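Local atomic coordinates of guanylate kinase (Coxiella burnetii, PDB entry 3TR0), a protein that catalyses the ATP-dependent phosphorylation of GMP to GDP, giving ADP as the other product, and is probably essential for recycling GMP. Residues A[124-129]-A[156-161]. Sequence-based numbering, arbitrary orientation.
Sequences ILPPSI and EEMAHY
Met158 is the bump of this contact, and Leu125, Pro126 and Ile129 line the hollow that takes it. Met158 is a selenomethionine here. It sits near the end of helix 147-158 and reaches toward the place where strand 120-125 runs out and helix 129-137 is about to begin. The chain is extended at chi2 (177°) and then bends at chi3 (-61°). The bend puts the selenium against one partner and the methyl against another. Atom SE rests against the CD and CG atoms of Pro126, at 3.8 Å and 3.9 Å. Atom CE meets the tip of Ile129, with CD1 of that isoleucine 3.6 Å away. Ile129 presents this tip through CG1, which lies anti to its carbonyl carbon (chi1 -71°). Leu125 flanks the middle of the methionine chain, where its CD2 comes to 4.4 Å from Met158 CG, a looser touch.

Other residues also border Met158. Phe123, Leu132 and Pro15 of the predicted ATP-binding P-loop touch it, and Leu205 of the second subunit packs on both Met158 and Ile129. The contact therefore joins the core of the P-loop kinase fold to the dimer interface. Ser128 N-caps the following helix, with its OG bonded to Ala131 N, and Ile129 comes directly after it in sequence. Within 156-161, a type I turn from Met158 to Tyr161 is closed by a bond from Tyr161 N to Met158 O (3.1 Å).

No hydrogen bond or salt bridge crosses between 124-129 and 156-161. Their union is apolar, so it rests on van der Waals fit and the burial of carbon and selenium rather than on directed polar bonds.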
loop_
_atom_site.group_PDB
_atom_site.type_symbol
_atom_site.label_atom_id
_atom_site.label_comp_id
_atom_site.label_asym_id
_atom_site.label_seq_id
_atom_site.Cartn_x
_atom_site.Cartn_y
_atom_site.Cartn_z
ATOM N N ILE A 124 -11.871 9.669 -2.583
ATOM C CA ILE A 124 -13.049 8.823 -2.659
ATOM C C ILE A 124 -13.953 9.280 -3.798
ATOM O O ILE A 124 -14.394 10.430 -3.826
ATOM C CB ILE A 124 -13.858 8.853 -1.346
ATOM C CG1 ILE A 124 -12.958 8.566 -0.144
ATOM C CG2 ILE A 124 -15.010 7.864 -1.411
ATOM C CD1 ILE A 124 -12.307 7.213 -0.178
ATOM N N LEU A 125 -14.219 8.376 -4.735
ATOM C CA LEU A 125 -15.070 8.672 -5.882
ATOM C C LEU A 125 -16.459 8.093 -5.684
ATOM O O LEU A 125 -16.607 6.988 -5.167
ATOM C CB LEU A 125 -14.465 8.074 -7.156
ATOM C CG LEU A 125 -13.103 8.608 -7.592
ATOM C CD1 LEU A 125 -12.482 7.682 -8.639
ATOM C CD2 LEU A 125 -13.243 10.019 -8.120
ATOM N N PRO A 126 -17.492 8.839 -6.104
ATOM C CA PRO A 126 -18.842 8.279 -6.125
ATOM C C PRO A 126 -18.965 7.379 -7.346
ATOM O O PRO A 126 -18.165 7.519 -8.267
ATOM C CB PRO A 126 -19.724 9.521 -6.301
ATOM C CG PRO A 126 -18.877 10.453 -7.100
ATOM C CD PRO A 126 -17.450 10.213 -6.631
ATOM N N PRO A 127 -19.939 6.457 -7.350
ATOM C CA PRO A 127 -20.136 5.583 -8.511
ATOM C C PRO A 127 -20.824 6.321 -9.663
ATOM O O PRO A 127 -20.874 5.819 -10.788
ATOM C CB PRO A 127 -21.027 4.469 -7.958
ATOM C CG PRO A 127 -21.772 5.110 -6.837
ATOM C CD PRO A 127 -20.822 6.100 -6.226
ATOM N N SER A 128 -21.336 7.513 -9.377
ATOM C CA SER A 128 -21.964 8.350 -10.393
ATOM C C SER A 128 -22.227 9.740 -9.832
ATOM O O SER A 128 -22.240 9.934 -8.617
ATOM C CB SER A 128 -23.278 7.725 -10.863
ATOM O OG SER A 128 -24.244 7.737 -9.825
ATOM N N ILE A 129 -22.435 10.709 -10.718
ATOM C CA ILE A 129 -22.806 12.050 -10.290
ATOM C C ILE A 129 -24.161 12.008 -9.595
ATOM O O ILE A 129 -24.399 12.733 -8.632
ATOM C CB ILE A 129 -22.873 13.038 -11.469
ATOM C CG1 ILE A 129 -21.471 13.337 -11.997
ATOM C CG2 ILE A 129 -23.546 14.331 -11.038
ATOM C CD1 ILE A 129 -20.603 14.098 -11.020
ATOM N N GLU A 156 -15.517 20.177 -9.561
ATOM C CA GLU A 156 -14.244 20.879 -9.492
ATOM C C GLU A 156 -13.325 20.208 -8.482
ATOM O O GLU A 156 -12.109 20.152 -8.673
ATOM C CB GLU A 156 -14.461 22.345 -9.114
ATOM C CG GLU A 156 -15.318 23.119 -10.100
ATOM C CD GLU A 156 -15.549 24.553 -9.667
ATOM O OE1 GLU A 156 -15.146 24.907 -8.539
ATOM O OE2 GLU A 156 -16.132 25.327 -10.455
ATOM N N GLU A 157 -13.910 19.705 -7.400
ATOM C CA GLU A 157 -13.156 18.928 -6.429
ATOM C C GLU A 157 -12.626 17.671 -7.110
ATOM O O GLU A 157 -11.470 17.296 -6.932
ATOM C CB GLU A 157 -14.033 18.546 -5.234
ATOM C CG GLU A 157 -13.302 17.778 -4.128
ATOM C CD GLU A 157 -12.588 18.695 -3.147
ATOM O OE1 GLU A 157 -12.745 19.928 -3.266
ATOM O OE2 GLU A 157 -11.875 18.185 -2.253
HETATM N N MSE A 158 -13.475 17.025 -7.904
HETATM C CA MSE A 158 -13.098 15.758 -8.528
HETATM C C MSE A 158 -12.033 15.912 -9.614
HETATM O O MSE A 158 -11.266 14.988 -9.865
HETATM C CB MSE A 158 -14.329 15.023 -9.062
HETATM C CG MSE A 158 -14.956 14.094 -8.037
HETATM SE SE MSE A 158 -16.565 13.229 -8.683
HETATM C CE MSE A 158 -17.645 14.819 -9.011
ATOM N N ALA A 159 -11.979 17.080 -10.244
ATOM C CA ALA A 159 -10.955 17.344 -11.248
ATOM C C ALA A 159 -9.556 17.310 -10.635
ATOM O O ALA A 159 -8.560 17.207 -11.350
ATOM C CB ALA A 159 -11.204 18.680 -11.922
ATOM N N HIS A 160 -9.486 17.394 -9.309
ATOM C CA HIS A 160 -8.202 17.375 -8.606
ATOM C C HIS A 160 -7.745 15.974 -8.203
ATOM O O HIS A 160 -6.758 15.831 -7.478
ATOM C CB HIS A 160 -8.250 18.267 -7.360
ATOM C CG HIS A 160 -8.319 19.731 -7.668
ATOM N ND1 HIS A 160 -7.196 20.492 -7.907
ATOM C CD2 HIS A 160 -9.375 20.571 -7.777
ATOM C CE1 HIS A 160 -7.556 21.741 -8.151
ATOM N NE2 HIS A 160 -8.873 21.815 -8.080
ATOM N N TYR A 161 -8.448 14.945 -8.667
ATOM C CA TYR A 161 -8.151 13.577 -8.238
ATOM C C TYR A 161 -6.736 13.145 -8.613
ATOM O O TYR A 161 -6.175 12.244 -7.995
ATOM C CB TYR A 161 -9.158 12.586 -8.822
ATOM C CG TYR A 161 -8.872 12.211 -10.264
ATOM C CD1 TYR A 161 -9.432 12.928 -11.309
ATOM C CD2 TYR A 161 -8.025 11.149 -10.575
ATOM C CE1 TYR A 161 -9.170 12.596 -12.627
ATOM C CE2 TYR A 161 -7.755 10.811 -11.895
ATOM C CZ TYR A 161 -8.333 11.543 -12.914
ATOM O OH TYR A 161 -8.082 11.225 -14.232
#